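Local coordinates for type II restriction enzyme BsoBI (Geobacillus stearothermophilus, PDB 1DC1), which recognises the double-stranded DNA sequence 5'-CYCGRG-3' as a homodimer and cuts each strand after the first cytosine, at residues Ala145-Leu150 and Ile155-Leu160; Asn303-Asn306 and Glu311-Gly314. One frame throughout, in Å; residues are numbered along the deposited sequence.

Contact 1. Residues Ala145-Leu150 and Ile155-Leu160; sequences AIISAL and IPYKWL
Tyr157 lays one face of its ring against Ile147, whose CG2 methyl sits 4.1 Å from the ring centroid and 26° off the normal, a CH-pi contact. That methyl is displaced toward the phenol end: its closest ring atom is Tyr157 CZ, at 3.7 Å. Ile147 CB and CD1 come near Tyr157 OH from that same side of the ring, so the isoleucine covers the hydroxyl end of one face. At the near end Leu150 comes in obliquely, its CD1 3.7 Å from Tyr157 CB and as near to Tyr157 CD2. Tyr157 reaches both because its CG stands between the backbone N and the carbonyl carbon (chi1 65°), which turns the ring back toward the helix. The other branch of Leu150, CD2, lies 3.7 Å from CG2 of Ile155, and these two side chains cross at nearly a right angle. The turn itself is closed by a backbone bond from Ile155 N to Leu150 O, 2.8 Å long with an N-H...O angle of 165°. The phenol oxygen is hydrogen-bonded to Asp177 OD2, so the ring is anchored at its polar end as well as packed on its face. With an alanine here Ile147 and Leu150 would probably face a gap, and Asp177 would lose its hydroxyl partner. The contact joins the C-terminal part of helix 110-152 to strand 157-161. Ile187 and Trp189 of strand 184-191 touch Leu150, and Ile187 also meets Ile147, so the helix end packs against two adjacent strands of the mixed sheet.

Contact 2. Residues Asn303-Asn306 and Glu311-Gly314; sequences NSAN and EQVG
Gln312 reaches from the first turn of helix 310-321 to strand 303-306 and gives its amide oxygen to the backbone of Asn306. The bond from Asn306 N to Gln312 OE1 measures 2.8 Å and is fairly straight, 163° at the hydrogen; the donor is tilted 22° from the plane of the amide carbonyl. The chain is extended beyond CG (chi2 -171°), which carries the amide out to the strand. The same oxygen also lies 3.4 Å from CB of Asn306. Closer to the helix backbone, Gln312 CB packs on the methyl of Ala305, CB to CB 3.9 Å, and this small side chain lets strand and helix approach to 5.3 Å between the CA atoms of Ala305 and Gln312. Asn306 meets Val313 through its main chain: Asn306 O is 3.6 Å from Val313 CG2. Its side-chain amide leads away from the helix, OD1 to Thr308 OG1 and ND2 to Leu17 O and Thr19 OG1. The other end of the Gln312 amide is held too, NE2 bonding to Asp16 O, which fixes the rotation of the group. Here the chemistry completes the edge of strand 303-306, outermost within this chain in the mixed sheet of the restriction-endonuclease (PD-(D/E)XK) fold. Ala305 pairs through its backbone with Phe279 and Gly281, whereas Asn306 N is taken by a glutamine side chain and Ser304 N by Asn303 OD1, at 2.8 Å; His10 NE2 serves Ser304 O. Side chains thus stand in for the backbone partners that another strand would supply.

How the contacts relate
The two contacts lie in series along the chain, contact 1 closing before contact 2 opens, with centres about 17 Å apart. They meet directly where Ala145 CB packs 3.6 Å from Val313 CG1; Ala145 and Ile146 also touch Cys317 and Ala149 touches Ile321, so helix 110-152 runs against helix 310-321. Both reach the same mixed sheet, contact 1 near one margin and contact 2 at the other. Contact 2 is the nearer to the probable magnesium site: the side chain of Asn306 is about 10 Å from that of Lys242. Their nearest atoms stay about 10 Å (contact 1) and 12 Å (contact 2) from the bound DNA.

Contact 1. Residues Ala145-Leu150 and Ile155-Leu160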
loop_
_atom_site.group_PDB
_atom_site.type_symbol
_atom_site.label_atom_id
_atom_site.label_comp_id
_atom_site.label_asym_id
_atom_site.label_seq_id
_atom_site.Cartn_x
_atom_site.Cartn_y
_atom_site.Cartn_z
ATOM N N ALA D 145 7.517 -25.485 0.487
ATOM C CA ALA D 145 6.833 -26.344 -0.498
ATOM C C ALA D 145 7.826 -26.900 -1.568
ATOM O O ALA D 145 7.745 -28.056 -1.968
ATOM C CB ALA D 145 5.697 -25.572 -1.158
ATOM N N ILE D 146 8.771 -26.066 -1.992
ATOM C CA ILE D 146 9.787 -26.420 -2.967
ATOM C C ILE D 146 10.739 -27.471 -2.386
ATOM O O ILE D 146 10.942 -28.505 -3.009
ATOM C CB ILE D 146 10.619 -25.159 -3.386
ATOM C CG1 ILE D 146 9.709 -24.147 -4.150
ATOM C CG2 ILE D 146 11.931 -25.615 -4.161
ATOM C CD1 ILE D 146 9.890 -24.146 -5.623
ATOM N N ILE D 147 11.331 -27.218 -1.220
ATOM C CA ILE D 147 12.242 -28.212 -0.628
ATOM C C ILE D 147 11.532 -29.512 -0.235
ATOM O O ILE D 147 12.094 -30.583 -0.393
ATOM C CB ILE D 147 13.139 -27.605 0.532
ATOM C CG1 ILE D 147 12.351 -27.213 1.772
ATOM C CG2 ILE D 147 13.885 -26.372 -0.037
ATOM C CD1 ILE D 147 13.240 -26.510 2.775
ATOM N N SER D 148 10.284 -29.444 0.221
ATOM C CA SER D 148 9.573 -30.686 0.508
ATOM C C SER D 148 9.338 -31.468 -0.776
ATOM O O SER D 148 9.474 -32.690 -0.781
ATOM C CB SER D 148 8.255 -30.417 1.199
ATOM O OG SER D 148 8.562 -30.257 2.561
ATOM N N ALA D 149 8.988 -30.785 -1.860
ATOM C CA ALA D 149 8.812 -31.463 -3.132
ATOM C C ALA D 149 10.123 -32.175 -3.558
ATOM O O ALA D 149 10.081 -33.293 -4.070
ATOM C CB ALA D 149 8.392 -30.477 -4.209
ATOM N N LEU D 150 11.281 -31.534 -3.358
ATOM C CA LEU D 150 12.593 -32.132 -3.717
ATOM C C LEU D 150 12.844 -33.318 -2.789
ATOM O O LEU D 150 13.258 -34.394 -3.254
ATOM C CB LEU D 150 13.780 -31.129 -3.581
ATOM C CG LEU D 150 13.777 -29.968 -4.604
ATOM C CD1 LEU D 150 14.689 -28.829 -4.236
ATOM C CD2 LEU D 150 14.197 -30.540 -5.909
ATOM N N ILE D 155 15.486 -35.819 -4.265
ATOM C CA ILE D 155 16.378 -35.003 -5.099
ATOM C C ILE D 155 17.182 -34.074 -4.191
ATOM O O ILE D 155 16.632 -33.203 -3.521
ATOM C CB ILE D 155 15.561 -34.140 -6.115
ATOM C CG1 ILE D 155 14.778 -35.050 -7.060
ATOM C CG2 ILE D 155 16.476 -33.204 -6.935
ATOM C CD1 ILE D 155 13.809 -34.299 -7.951
ATOM N N PRO D 156 18.498 -34.262 -4.130
ATOM C CA PRO D 156 19.224 -33.343 -3.259
ATOM C C PRO D 156 19.242 -31.908 -3.833
ATOM O O PRO D 156 18.963 -31.665 -5.008
ATOM C CB PRO D 156 20.628 -33.939 -3.184
ATOM C CG PRO D 156 20.761 -34.831 -4.341
ATOM C CD PRO D 156 19.376 -35.249 -4.781
ATOM N N TYR D 157 19.584 -30.956 -2.986
ATOM C CA TYR D 157 19.662 -29.581 -3.420
ATOM C C TYR D 157 20.731 -28.846 -2.594
ATOM O O TYR D 157 21.256 -29.392 -1.621
ATOM C CB TYR D 157 18.269 -28.916 -3.292
ATOM C CG TYR D 157 17.754 -28.793 -1.870
ATOM C CD1 TYR D 157 18.161 -27.705 -1.051
ATOM C CD2 TYR D 157 16.873 -29.746 -1.339
ATOM C CE1 TYR D 157 17.712 -27.550 0.264
ATOM C CE2 TYR D 157 16.411 -29.620 -0.024
ATOM C CZ TYR D 157 16.841 -28.499 0.784
ATOM O OH TYR D 157 16.403 -28.330 2.100
ATOM N N LYS D 158 21.091 -27.642 -3.040
ATOM C CA LYS D 158 22.022 -26.785 -2.329
ATOM C C LYS D 158 21.216 -25.545 -2.023
ATOM O O LYS D 158 20.225 -25.270 -2.713
ATOM C CB LYS D 158 23.202 -26.433 -3.215
ATOM C CG LYS D 158 23.865 -27.671 -3.796
ATOM C CD LYS D 158 25.039 -27.297 -4.623
ATOM C CE LYS D 158 26.278 -27.342 -3.806
ATOM N NZ LYS D 158 26.818 -28.710 -3.908
ATOM N N TRP D 159 21.597 -24.835 -0.970
ATOM C CA TRP D 159 20.881 -23.647 -0.635
ATOM C C TRP D 159 21.802 -22.493 -0.329
ATOM O O TRP D 159 22.973 -22.670 -0.042
ATOM C CB TRP D 159 19.962 -23.926 0.519
ATOM C CG TRP D 159 20.681 -24.135 1.787
ATOM C CD1 TRP D 159 21.468 -25.199 2.118
ATOM C CD2 TRP D 159 20.618 -23.288 2.958
ATOM N NE1 TRP D 159 21.890 -25.072 3.433
ATOM C CE2 TRP D 159 21.384 -23.911 3.961
ATOM C CE3 TRP D 159 19.982 -22.062 3.246
ATOM C CZ2 TRP D 159 21.533 -23.351 5.234
ATOM C CZ3 TRP D 159 20.126 -21.515 4.496
ATOM C CH2 TRP D 159 20.896 -22.157 5.480
ATOM N N LEU D 160 21.242 -21.300 -0.412
ATOM C CA LEU D 160 21.955 -20.060 -0.185
ATOM C C LEU D 160 21.337 -19.365 1.032
ATOM O O LEU D 160 20.130 -19.122 1.108
ATOM C CB LEU D 160 21.893 -19.197 -1.470
ATOM C CG LEU D 160 22.940 -18.096 -1.643
ATOM C CD1 LEU D 160 24.374 -18.660 -1.714
ATOM C CD2 LEU D 160 22.607 -17.332 -2.894
#

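Contact 2. Residues Asn303-Asn306 and Glu311-Gly314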
loop_
_atom_site.group_PDB
_atom_site.type_symbol
_atom_site.label_atom_id
_atom_site.label_comp_id
_atom_site.label_asym_id
_atom_site.label_seq_id
_atom_site.Cartn_x
_atom_site.Cartn_y
_atom_site.Cartn_z
ATOM N N ASN D 303 1.587 -20.189 -15.394
ATOM C CA ASN D 303 0.979 -20.926 -14.295
ATOM C C ASN D 303 0.616 -19.970 -13.161
ATOM O O ASN D 303 1.088 -18.822 -13.100
ATOM C CB ASN D 303 1.951 -22.010 -13.803
ATOM C CG ASN D 303 1.249 -23.225 -13.264
ATOM O OD1 ASN D 303 0.067 -23.187 -12.876
ATOM N ND2 ASN D 303 1.979 -24.320 -13.214
ATOM N N SER D 304 -0.220 -20.447 -12.255
ATOM C CA SER D 304 -0.647 -19.628 -11.126
ATOM C C SER D 304 -1.144 -20.529 -10.021
ATOM O O SER D 304 -1.565 -21.656 -10.271
ATOM C CB SER D 304 -1.772 -18.696 -11.546
ATOM O OG SER D 304 -2.213 -17.871 -10.482
ATOM N N ALA D 305 -1.068 -20.050 -8.786
ATOM C CA ALA D 305 -1.571 -20.832 -7.680
ATOM C C ALA D 305 -2.046 -19.900 -6.556
ATOM O O ALA D 305 -1.526 -18.799 -6.398
ATOM C CB ALA D 305 -0.503 -21.778 -7.154
ATOM N N ASN D 306 -3.083 -20.325 -5.832
ATOM C CA ASN D 306 -3.527 -19.576 -4.689
ATOM C C ASN D 306 -2.671 -20.168 -3.544
ATOM O O ASN D 306 -2.755 -21.380 -3.234
ATOM C CB ASN D 306 -4.991 -19.813 -4.386
ATOM C CG ASN D 306 -5.439 -19.020 -3.214
ATOM O OD1 ASN D 306 -4.880 -19.120 -2.111
ATOM N ND2 ASN D 306 -6.435 -18.190 -3.433
ATOM N N GLU D 311 -2.885 -27.900 -2.303
ATOM C CA GLU D 311 -2.785 -28.714 -3.487
ATOM C C GLU D 311 -2.306 -27.922 -4.675
ATOM O O GLU D 311 -1.607 -28.482 -5.526
ATOM C CB GLU D 311 -4.114 -29.356 -3.811
ATOM C CG GLU D 311 -4.452 -30.525 -2.949
ATOM C CD GLU D 311 -5.832 -31.076 -3.259
ATOM O OE1 GLU D 311 -6.839 -30.335 -3.087
ATOM O OE2 GLU D 311 -5.897 -32.253 -3.679
ATOM N N GLN D 312 -2.658 -26.629 -4.736
ATOM C CA GLN D 312 -2.237 -25.798 -5.866
ATOM C C GLN D 312 -0.794 -25.492 -5.749
ATOM O O GLN D 312 -0.049 -25.574 -6.714
ATOM C CB GLN D 312 -3.026 -24.478 -5.936
ATOM C CG GLN D 312 -4.499 -24.741 -6.149
ATOM C CD GLN D 312 -5.340 -23.508 -6.446
ATOM O OE1 GLN D 312 -4.832 -22.400 -6.622
ATOM N NE2 GLN D 312 -6.666 -23.713 -6.489
ATOM N N VAL D 313 -0.391 -25.142 -4.540
ATOM C CA VAL D 313 1.011 -24.805 -4.310
ATOM C C VAL D 313 1.885 -26.017 -4.620
ATOM O O VAL D 313 2.894 -25.894 -5.316
ATOM C CB VAL D 313 1.241 -24.307 -2.833
ATOM C CG1 VAL D 313 2.742 -24.085 -2.528
ATOM C CG2 VAL D 313 0.447 -23.012 -2.626
ATOM N N GLY D 314 1.476 -27.187 -4.130
ATOM C CA GLY D 314 2.246 -28.404 -4.368
ATOM C C GLY D 314 2.400 -28.750 -5.835
ATOM O O GLY D 314 3.489 -29.076 -6.297
#